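Local coordinates for protein PHOX (Pseudomonas fluorescens, PDB 3ZWU) that hydrolyses phosphate monoesters as an alkaline phosphatase of the PhoX family, probably at its buried cluster of iron and calcium ions, at residues Ala86-Tyr91 / Tyr189-Glu194; Lys271-Ala276 / Arg385-Val390. One frame throughout, in Å; residues are numbered along the deposited sequence.

From the N terminus, strand 82-89 comes first and runs into Glu90; 97 residues separate 86-91 from 189-194, where strand 189-193 returns beside it, and contact 1 closes that long loop between two different sheets. The chain then passes through the loop holding 271-276, and 108 residues further on segment 385-390, on strand 386-391, meets it in contact 2. The two closures follow in series, neither nested nor crossed. Their centres lie about 12 Å apart and they touch directly: Glu194 OE2 is 2.9 Å from Glu273 OE1, both being ligands of one iron. Three sheets of the propeller-like fold and the loop before strand 276-279 thus converge on one metal cluster carrying vanadate.

Contact 1: residues Ala86-Tyr91 / Tyr189-Glu194. With FEO (mu-oxo-diiron), chain I; VO4 (vanadate ion), chain C.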
ATOM      1  N   ALA A  86      -4.774  12.548  -2.537  1.00  8.31           N
ATOM      2  CA  ALA A  86      -5.564  11.582  -1.782  1.00  7.94           C
ATOM      3  C   ALA A  86      -4.529  10.738  -1.068  1.00  9.98           C
ATOM      4  O   ALA A  86      -3.676  10.151  -1.727  1.00  9.49           O
ATOM      5  CB  ALA A  86      -6.398  10.733  -2.718  1.00  8.81           C
ATOM      6  N   ILE A  87      -4.534  10.760   0.269  1.00  7.41           N
ATOM      7  CA  ILE A  87      -3.502  10.126   1.081  1.00  6.34           C
ATOM      8  C   ILE A  87      -4.115   9.134   2.038  1.00 10.02           C
ATOM      9  O   ILE A  87      -4.980   9.504   2.831  1.00  9.68           O
ATOM     10  CB  ILE A  87      -2.704  11.212   1.857  1.00  8.65           C
ATOM     11  CG1 ILE A  87      -2.051  12.246   0.908  1.00  8.57           C
ATOM     12  CG2 ILE A  87      -1.642  10.565   2.770  1.00  9.14           C
ATOM     13  CD1 ILE A  87      -1.842  13.617   1.531  1.00  9.14           C
ATOM     14  N   ASN A  88      -3.640   7.889   1.999  1.00  7.93           N
ATOM     15  CA  ASN A  88      -4.139   6.858   2.889  1.00  7.12           C
ATOM     16  C   ASN A  88      -3.643   7.061   4.297  1.00  8.83           C
ATOM     17  O   ASN A  88      -2.531   7.542   4.502  1.00  8.53           O
ATOM     18  CB  ASN A  88      -3.688   5.478   2.443  1.00  6.60           C
ATOM     19  CG  ASN A  88      -4.300   5.036   1.156  1.00 12.59           C
ATOM     20  OD1 ASN A  88      -5.222   5.654   0.627  1.00 10.26           O
ATOM     21  ND2 ASN A  88      -3.827   3.924   0.639  1.00  9.67           N
ATOM     22  N   ASN A  89      -4.443   6.614   5.255  1.00  7.06           N
ATOM     23  CA  ASN A  89      -4.126   6.632   6.676  1.00  6.67           C
ATOM     24  C   ASN A  89      -4.347   5.201   7.124  1.00  9.81           C
ATOM     25  O   ASN A  89      -5.484   4.744   7.209  1.00  8.87           O
ATOM     26  CB  ASN A  89      -5.034   7.600   7.391  1.00  6.93           C
ATOM     27  CG  ASN A  89      -4.832   9.015   6.928  1.00 12.35           C
ATOM     28  OD1 ASN A  89      -5.758   9.654   6.414  1.00 10.42           O
ATOM     29  ND2 ASN A  89      -3.642   9.558   7.146  1.00  9.38           N
ATOM     30  N   GLU A  90      -3.256   4.464   7.326  1.00  7.68           N
ATOM     31  CA  GLU A  90      -3.328   3.028   7.540  1.00  7.55           C
ATOM     32  C   GLU A  90      -3.753   2.556   8.905  1.00 11.12           C
ATOM     33  O   GLU A  90      -4.587   1.664   9.005  1.00  8.90           O
ATOM     34  CB  GLU A  90      -1.998   2.391   7.150  1.00  8.12           C
ATOM     35  CG  GLU A  90      -2.101   0.883   7.011  1.00  9.74           C
ATOM     36  CD  GLU A  90      -0.799   0.200   6.674  1.00 13.43           C
ATOM     37  OE1 GLU A  90       0.236   0.547   7.289  1.00 10.78           O
ATOM     38  OE2 GLU A  90      -0.824  -0.715   5.823  1.00  9.16           O
ATOM     39  N   TYR A  91      -3.125   3.052   9.945  1.00  8.52           N
ATOM     40  CA  TYR A  91      -3.425   2.599  11.292  1.00  8.70           C
ATOM     41  C   TYR A  91      -3.048   3.669  12.285  1.00 11.74           C
ATOM     42  O   TYR A  91      -2.804   4.796  11.870  1.00 10.59           O
ATOM     43  CB  TYR A  91      -2.787   1.217  11.575  1.00  8.91           C
ATOM     44  CG  TYR A  91      -1.277   1.166  11.648  1.00  9.39           C
ATOM     45  CD1 TYR A  91      -0.505   1.239  10.498  1.00  9.41           C
ATOM     46  CD2 TYR A  91      -0.622   0.947  12.856  1.00 10.64           C
ATOM     47  CE1 TYR A  91       0.884   1.147  10.550  1.00  9.86           C
ATOM     48  CE2 TYR A  91       0.764   0.834  12.918  1.00 10.86           C
ATOM     49  CZ  TYR A  91       1.515   0.928  11.760  1.00 13.15           C
ATOM     50  OH  TYR A  91       2.884   0.792  11.778  1.00 12.55           O
ATOM     51  N   TYR A 189      -9.278   7.720  -7.525  1.00  7.66           N
ATOM     52  CA  TYR A 189      -8.272   7.197  -6.622  1.00  7.09           C
ATOM     53  C   TYR A 189      -8.692   5.835  -6.127  1.00  9.90           C
ATOM     54  O   TYR A 189      -9.855   5.650  -5.782  1.00  9.70           O
ATOM     55  CB  TYR A 189      -8.158   8.147  -5.430  1.00  7.92           C
ATOM     56  CG  TYR A 189      -7.099   7.763  -4.424  1.00  7.85           C
ATOM     57  CD1 TYR A 189      -5.755   7.762  -4.767  1.00  8.45           C
ATOM     58  CD2 TYR A 189      -7.438   7.440  -3.116  1.00  8.11           C
ATOM     59  CE1 TYR A 189      -4.768   7.462  -3.831  1.00  8.02           C
ATOM     60  CE2 TYR A 189      -6.462   7.133  -2.172  1.00  8.51           C
ATOM     61  CZ  TYR A 189      -5.125   7.147  -2.535  1.00 10.61           C
ATOM     62  OH  TYR A 189      -4.145   6.833  -1.620  1.00  9.94           O
ATOM     63  N   LEU A 190      -7.747   4.891  -6.061  1.00  8.03           N
ATOM     64  CA  LEU A 190      -8.006   3.575  -5.509  1.00  7.39           C
ATOM     65  C   LEU A 190      -7.251   3.467  -4.195  1.00 10.62           C
ATOM     66  O   LEU A 190      -6.063   3.781  -4.160  1.00  9.76           O
ATOM     67  CB  LEU A 190      -7.560   2.458  -6.455  1.00  7.17           C
ATOM     68  CG  LEU A 190      -8.193   2.462  -7.839  1.00 10.10           C
ATOM     69  CD1 LEU A 190      -7.692   1.290  -8.664  1.00 10.72           C
ATOM     70  CD2 LEU A 190      -9.714   2.414  -7.755  1.00 10.33           C
ATOM     71  N   THR A 191      -7.941   3.074  -3.113  1.00  8.41           N
ATOM     72  CA  THR A 191      -7.330   2.843  -1.806  1.00  7.97           C
ATOM     73  C   THR A 191      -7.516   1.370  -1.498  1.00 11.08           C
ATOM     74  O   THR A 191      -8.549   0.783  -1.836  1.00 10.53           O
ATOM     75  CB  THR A 191      -7.834   3.802  -0.731  1.00 12.08           C
ATOM     76  OG1 THR A 191      -7.047   3.599   0.438  1.00 10.76           O
ATOM     77  CG2 THR A 191      -9.289   3.619  -0.383  1.00 10.46           C
ATOM     78  N   CYS A 192      -6.506   0.776  -0.872  1.00  7.91           N
ATOM     79  CA  CYS A 192      -6.435  -0.653  -0.648  1.00  7.36           C
ATOM     80  C   CYS A 192      -6.504  -1.026   0.806  1.00 10.29           C
ATOM     81  O   CYS A 192      -5.664  -0.581   1.579  1.00  9.82           O
ATOM     82  CB  CYS A 192      -5.148  -1.157  -1.274  1.00  7.50           C
ATOM     83  SG  CYS A 192      -5.128  -1.038  -3.076  1.00 11.32           S
ATOM     84  N   GLU A 193      -7.457  -1.897   1.169  1.00  7.72           N
ATOM     85  CA  GLU A 193      -7.615  -2.381   2.539  1.00  7.42           C
ATOM     86  C   GLU A 193      -6.725  -3.596   2.710  1.00 10.37           C
ATOM     87  O   GLU A 193      -6.934  -4.605   2.034  1.00  9.61           O
ATOM     88  CB  GLU A 193      -9.072  -2.741   2.808  1.00  8.59           C
ATOM     89  CG  GLU A 193      -9.970  -1.521   2.736  1.00  9.17           C
ATOM     90  CD  GLU A 193     -11.455  -1.794   2.665  1.00 13.81           C
ATOM     91  OE1 GLU A 193     -11.855  -2.969   2.497  1.00  9.99           O
ATOM     92  OE2 GLU A 193     -12.228  -0.819   2.789  1.00 10.33           O
ATOM     93  N   GLU A 194      -5.712  -3.492   3.581  1.00  7.83           N
ATOM     94  CA  GLU A 194      -4.725  -4.546   3.766  1.00  7.57           C
ATOM     95  C   GLU A 194      -4.975  -5.382   5.008  1.00 10.65           C
ATOM     96  O   GLU A 194      -5.702  -6.363   4.912  1.00 10.06           O
ATOM     97  CB  GLU A 194      -3.316  -3.950   3.739  1.00  8.51           C
ATOM     98  CG  GLU A 194      -2.195  -4.973   3.804  1.00 11.00           C
ATOM     99  CD  GLU A 194      -0.843  -4.372   4.114  1.00 14.63           C
ATOM    100  OE1 GLU A 194      -0.798  -3.310   4.774  1.00 10.07           O
ATOM    101  OE2 GLU A 194       0.176  -5.000   3.757  1.00  9.71           O
TER
HETATM  102 FE1  FEO I1594       0.523  -1.750   4.762  0.97  9.79          FE
HETATM  103 FE2  FEO I1594       2.143  -4.533   3.338  1.00 10.00          FE
HETATM  104  O   FEO I1594       2.041  -2.715   3.934  1.00  8.83           O
HETATM  105  V   VO4 C 700       2.893  -3.141   6.077  0.66 14.64           V
HETATM  106  O1  VO4 C 700       3.560  -3.377   7.676  0.66 11.98           O
HETATM  107  O2  VO4 C 700       4.189  -2.143   5.417  0.66  8.18           O
HETATM  108  O3  VO4 C 700       1.385  -2.431   6.541  0.66  8.98           O
HETATM  109  O4  VO4 C 700       2.883  -4.758   5.443  0.66 12.35           O
HETATM  110  O   HOH W   1       2.008  -0.102   4.785  1.00 11.11           O
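With CG anti to the backbone N in both Glu90 and Glu194 (chi1 -175° in Glu194) and the chains extended beyond it, the two carboxylates reach one iron from separate segments. Glu90 OE2 and Glu194 OE1 each lie 2.0 Å from FE1, and the shared metal accounts for the 2.8 Å between these two oxygens. Their carboxylate planes are only 17° apart. The second oxygen of Glu194, OE2, binds FE2 at 2.1 Å, so this carboxylate bridges the diiron pair, whereas Glu90 coordinates FE1 through OE2. Cys179 is a further ligand of FE1, and vanadate bridges the irons through O3 and O4.

Behind the metal end, strands 86-89 and 189-193 run nearly parallel, 7° between directions, but their axes stay 8.5 Å apart. That spacing is too wide for backbone pairing, and the link is made by side chains between two different sheets, the strands each lying one in from an edge, with C-terminal ends that lead to the central cluster, consistent with the beta-propeller clan of this family. Asn88 is the polar hub. Its OD1 accepts two hydrogen bonds, from Tyr189 OH and from Thr191 OG1, both 2.8 Å long. The donors approach from opposite faces of the amide, well above and below its plane and roughly square to the C=O bond, so neither uses an in-plane lone pair. ND2 of the same amide is hydrogen-bonded to Cys179 O, which ties this second shell to an iron ligand and would help fix the amide's rotation. Farther from the irons, Ala86 CB sits over the centre of the Tyr189 ring, 3.4 Å from the centroid, a CH-pi contact, while Asn88 OD1 lies at the edge near the ring plane.

Contact 2: residues Lys271-Ala276 / Arg385-Val390; sequences KHENAA and RPEWIV. With CA (calcium ion), chain F; CA (calcium ion), chain G; FEO (mu-oxo-diiron), chain I; VO4 (vanadate ion), chain C.
The Trp388 indole has Asn274 CB over one face, offset toward the rim, and at its edge, near the ring plane, a calcium ion and Glu273 OE2; the Glu273 carboxylate is turned 47° from the ring. Trp388 NE1 donates to a water that is a ligand of this calcium. Vanadate O4 lies at the edge of the Arg385 guanidinium, in its plane, 3.0 Å from NH2. The Asn274 amide grips the backbone of Ile389 twice. Ile389 N donates to OD1 at 2.8 Å from above the carbonyl plane, and ND2, with the acceptor in its amide plane, donates to Ile389 O at a nearly straight 168°. A side chain of the 271-276 loop thus occupies the outer edge of strand 386-391. At the metal end, bending Glu273 at chi2 (97°) lets OE1 bind FE2 at 2.0 Å and OE2 bind calcium at 2.3 Å. Glu387 OE2 binds FE2 at 2.1 Å and, at a longer 2.9 Å, the calcium shared with Glu273; OE1 and OE2 together chelate a second calcium. Iron and calcium probably offset the carboxylate charge, while vanadate, held by metals beside an arginine, is consistent with a phosphate-binding site.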
ATOM      1  N   LYS A 271      -5.630  -9.091   1.415  1.00  7.60           N
ATOM      2  CA  LYS A 271      -4.944  -8.007   2.116  1.00  7.05           C
ATOM      3  C   LYS A 271      -4.196  -7.192   1.075  1.00  9.59           C
ATOM      4  O   LYS A 271      -2.988  -7.323   0.880  1.00  9.07           O
ATOM      5  CB  LYS A 271      -4.067  -8.567   3.241  1.00  8.20           C
ATOM      6  CG  LYS A 271      -4.898  -9.436   4.177  1.00  8.27           C
ATOM      7  CD  LYS A 271      -4.192  -9.834   5.443  1.00  9.32           C
ATOM      8  CE  LYS A 271      -5.041 -10.828   6.196  1.00 10.57           C
ATOM      9  NZ  LYS A 271      -4.356 -11.374   7.393  1.00  9.75           N
ATOM     10  N   HIS A 272      -4.965  -6.350   0.373  1.00  7.01           N
ATOM     11  CA  HIS A 272      -4.480  -5.538  -0.739  1.00  7.08           C
ATOM     12  C   HIS A 272      -3.437  -4.526  -0.318  1.00  9.61           C
ATOM     13  O   HIS A 272      -3.709  -3.715   0.565  1.00  9.07           O
ATOM     14  CB  HIS A 272      -5.631  -4.753  -1.383  1.00  7.59           C
ATOM     15  CG  HIS A 272      -6.640  -5.580  -2.090  1.00  9.34           C
ATOM     16  ND1 HIS A 272      -6.523  -5.870  -3.434  1.00 10.51           N
ATOM     17  CD2 HIS A 272      -7.799  -6.090  -1.630  1.00 10.31           C
ATOM     18  CE1 HIS A 272      -7.604  -6.572  -3.741  1.00  9.87           C
ATOM     19  NE2 HIS A 272      -8.393  -6.736  -2.682  1.00  9.83           N
ATOM     20  N   GLU A 273      -2.285  -4.502  -1.005  1.00  6.98           N
ATOM     21  CA  GLU A 273      -1.264  -3.500  -0.747  1.00  6.95           C
ATOM     22  C   GLU A 273      -1.553  -2.289  -1.642  1.00 10.06           C
ATOM     23  O   GLU A 273      -1.951  -1.252  -1.123  1.00  9.26           O
ATOM     24  CB  GLU A 273       0.141  -4.047  -0.990  1.00  8.16           C
ATOM     25  CG  GLU A 273       1.210  -3.025  -0.627  1.00 10.43           C
ATOM     26  CD  GLU A 273       1.830  -3.171   0.742  1.00 10.06           C
ATOM     27  OE1 GLU A 273       1.592  -4.203   1.411  1.00 10.08           O
ATOM     28  OE2 GLU A 273       2.529  -2.222   1.167  1.00  9.57           O
ATOM     29  N   ASN A 274      -1.350  -2.408  -2.965  1.00  8.66           N
ATOM     30  CA  ASN A 274      -1.610  -1.316  -3.901  1.00  8.23           C
ATOM     31  C   ASN A 274      -2.334  -1.849  -5.136  1.00  9.57           C
ATOM     32  O   ASN A 274      -2.650  -3.042  -5.197  1.00  8.98           O
ATOM     33  CB  ASN A 274      -0.319  -0.539  -4.225  1.00  8.88           C
ATOM     34  CG  ASN A 274       0.435  -0.929  -5.458  1.00 12.16           C
ATOM     35  OD1 ASN A 274       0.568  -2.115  -5.772  1.00  9.17           O
ATOM     36  ND2 ASN A 274       1.090   0.039  -6.100  1.00  8.66           N
ATOM     37  N   ALA A 275      -2.632  -0.966  -6.083  1.00  8.19           N
ATOM     38  CA  ALA A 275      -3.362  -1.301  -7.298  1.00  8.94           C
ATOM     39  C   ALA A 275      -2.680  -0.590  -8.455  1.00 12.56           C
ATOM     40  O   ALA A 275      -2.802   0.626  -8.578  1.00 12.72           O
ATOM     41  CB  ALA A 275      -4.809  -0.841  -7.165  1.00 10.06           C
ATOM     42  N   ALA A 276      -1.901  -1.326  -9.259  1.00  8.97           N
ATOM     43  CA  ALA A 276      -1.124  -0.738 -10.350  1.00  8.59           C
ATOM     44  C   ALA A 276      -1.903  -0.767 -11.652  1.00 11.79           C
ATOM     45  O   ALA A 276      -2.205  -1.849 -12.157  1.00 10.31           O
ATOM     46  CB  ALA A 276       0.199  -1.475 -10.508  1.00  9.34           C
ATOM     47  N   ARG A 385       5.654 -12.192   0.472  1.00  9.23           N
ATOM     48  CA  ARG A 385       4.997 -10.936   0.828  1.00  8.95           C
ATOM     49  C   ARG A 385       4.988  -9.877  -0.279  1.00 11.25           C
ATOM     50  O   ARG A 385       5.737  -8.892  -0.209  1.00 10.20           O
ATOM     51  CB  ARG A 385       5.632 -10.362   2.085  1.00  8.77           C
ATOM     52  CG  ARG A 385       5.395 -11.197   3.324  1.00 11.04           C
ATOM     53  CD  ARG A 385       5.881 -10.466   4.551  1.00 12.50           C
ATOM     54  NE  ARG A 385       5.152  -9.210   4.736  1.00 13.27           N
ATOM     55  CZ  ARG A 385       5.531  -8.208   5.524  1.00 26.30           C
ATOM     56  NH1 ARG A 385       6.649  -8.299   6.240  1.00 14.64           N
ATOM     57  NH2 ARG A 385       4.797  -7.105   5.604  1.00 19.16           N
ATOM     58  N   PRO A 386       4.117 -10.041  -1.275  1.00  8.65           N
ATOM     59  CA  PRO A 386       3.996  -9.036  -2.312  1.00  8.43           C
ATOM     60  C   PRO A 386       3.501  -7.727  -1.713  1.00 10.59           C
ATOM     61  O   PRO A 386       2.481  -7.724  -1.023  1.00 11.11           O
ATOM     62  CB  PRO A 386       2.960  -9.618  -3.282  1.00 10.03           C
ATOM     63  CG  PRO A 386       2.925 -11.054  -3.008  1.00 13.58           C
ATOM     64  CD  PRO A 386       3.334 -11.249  -1.586  1.00  9.56           C
ATOM     65  N   GLU A 387       4.232  -6.632  -1.937  1.00  8.09           N
ATOM     66  CA  GLU A 387       3.785  -5.329  -1.485  1.00  7.34           C
ATOM     67  C   GLU A 387       3.475  -4.495  -2.730  1.00  9.91           C
ATOM     68  O   GLU A 387       2.598  -4.916  -3.488  1.00 10.50           O
ATOM     69  CB  GLU A 387       4.721  -4.712  -0.429  1.00  8.25           C
ATOM     70  CG  GLU A 387       4.621  -5.433   0.906  1.00 10.98           C
ATOM     71  CD  GLU A 387       5.055  -4.646   2.128  1.00 16.04           C
ATOM     72  OE1 GLU A 387       6.277  -4.566   2.365  1.00 11.22           O
ATOM     73  OE2 GLU A 387       4.186  -4.107   2.852  1.00 11.07           O
ATOM     74  N   TRP A 388       4.127  -3.358  -2.978  1.00  7.20           N
ATOM     75  CA  TRP A 388       3.715  -2.501  -4.081  1.00  7.07           C
ATOM     76  C   TRP A 388       4.114  -3.015  -5.434  1.00  9.88           C
ATOM     77  O   TRP A 388       5.183  -3.599  -5.589  1.00 10.10           O
ATOM     78  CB  TRP A 388       4.259  -1.083  -3.941  1.00  6.07           C
ATOM     79  CG  TRP A 388       3.758  -0.301  -2.772  1.00  6.93           C
ATOM     80  CD1 TRP A 388       3.694  -0.712  -1.469  1.00  9.44           C
ATOM     81  CD2 TRP A 388       3.539   1.108  -2.756  1.00  6.86           C
ATOM     82  NE1 TRP A 388       3.409   0.352  -0.651  1.00  8.65           N
ATOM     83  CE2 TRP A 388       3.320   1.484  -1.414  1.00  9.97           C
ATOM     84  CE3 TRP A 388       3.550   2.100  -3.744  1.00  8.05           C
ATOM     85  CZ2 TRP A 388       3.083   2.803  -1.043  1.00  9.15           C
ATOM     86  CZ3 TRP A 388       3.334   3.411  -3.371  1.00  9.24           C
ATOM     87  CH2 TRP A 388       3.096   3.747  -2.037  1.00  9.76           C
ATOM     88  N   ILE A 389       3.264  -2.729  -6.425  1.00  7.55           N
ATOM     89  CA  ILE A 389       3.474  -3.034  -7.820  1.00  7.28           C
ATOM     90  C   ILE A 389       3.432  -1.722  -8.598  1.00 11.15           C
ATOM     91  O   ILE A 389       2.581  -0.871  -8.324  1.00 10.64           O
ATOM     92  CB  ILE A 389       2.411  -4.026  -8.346  1.00  9.89           C
ATOM     93  CG1 ILE A 389       2.448  -5.330  -7.534  1.00  9.52           C
ATOM     94  CG2 ILE A 389       2.624  -4.304  -9.846  1.00 10.54           C
ATOM     95  CD1 ILE A 389       1.350  -6.308  -7.838  1.00 10.69           C
ATOM     96  N   VAL A 390       4.346  -1.555  -9.558  1.00  8.57           N
ATOM     97  CA  VAL A 390       4.360  -0.388 -10.438  1.00  8.32           C
ATOM     98  C   VAL A 390       4.580  -0.837 -11.869  1.00 11.74           C
ATOM     99  O   VAL A 390       5.183  -1.884 -12.109  1.00 11.22           O
ATOM    100  CB  VAL A 390       5.366   0.708 -10.030  1.00 11.81           C
ATOM    101  CG1 VAL A 390       4.955   1.367  -8.723  1.00 11.54           C
ATOM    102  CG2 VAL A 390       6.788   0.171  -9.947  1.00 11.52           C
TER
HETATM  103 CA    CA F1591       3.657  -1.295   2.982  0.95  9.68          CA
HETATM  104 CA    CA G1592       5.919  -3.573   4.658  0.94  9.97          CA
HETATM  105 FE1  FEO I1594       0.523  -1.750   4.762  0.97  9.79          FE
HETATM  106 FE2  FEO I1594       2.143  -4.533   3.338  1.00 10.00          FE
HETATM  107  O   FEO I1594       2.041  -2.715   3.934  1.00  8.83           O
HETATM  108  V   VO4 C 700       2.893  -3.141   6.077  0.66 14.64           V
HETATM  109  O1  VO4 C 700       3.560  -3.377   7.676  0.66 11.98           O
HETATM  110  O2  VO4 C 700       4.189  -2.143   5.417  0.66  8.18           O
HETATM  111  O3  VO4 C 700       1.385  -2.431   6.541  0.66  8.98           O
HETATM  112  O4  VO4 C 700       2.883  -4.758   5.443  0.66 12.35           O
HETATM  113  O   HOH W   2       0.144  -4.505  -4.573  1.00  8.48           O
HETATM  114  O   HOH W   3       5.823  -4.861   6.740  1.00 17.31           O
HETATM  115  O   HOH W   4       2.234   0.563   1.969  1.00 10.77           O
HETATM  116  O   HOH W   5       4.796   0.800   3.510  1.00 13.00           O
HETATM  117  O   HOH W   1       2.008  -0.102   4.785  1.00 11.11           O
HETATM  118  O   HOH W   6       8.129  -4.373   4.682  1.00 10.38           O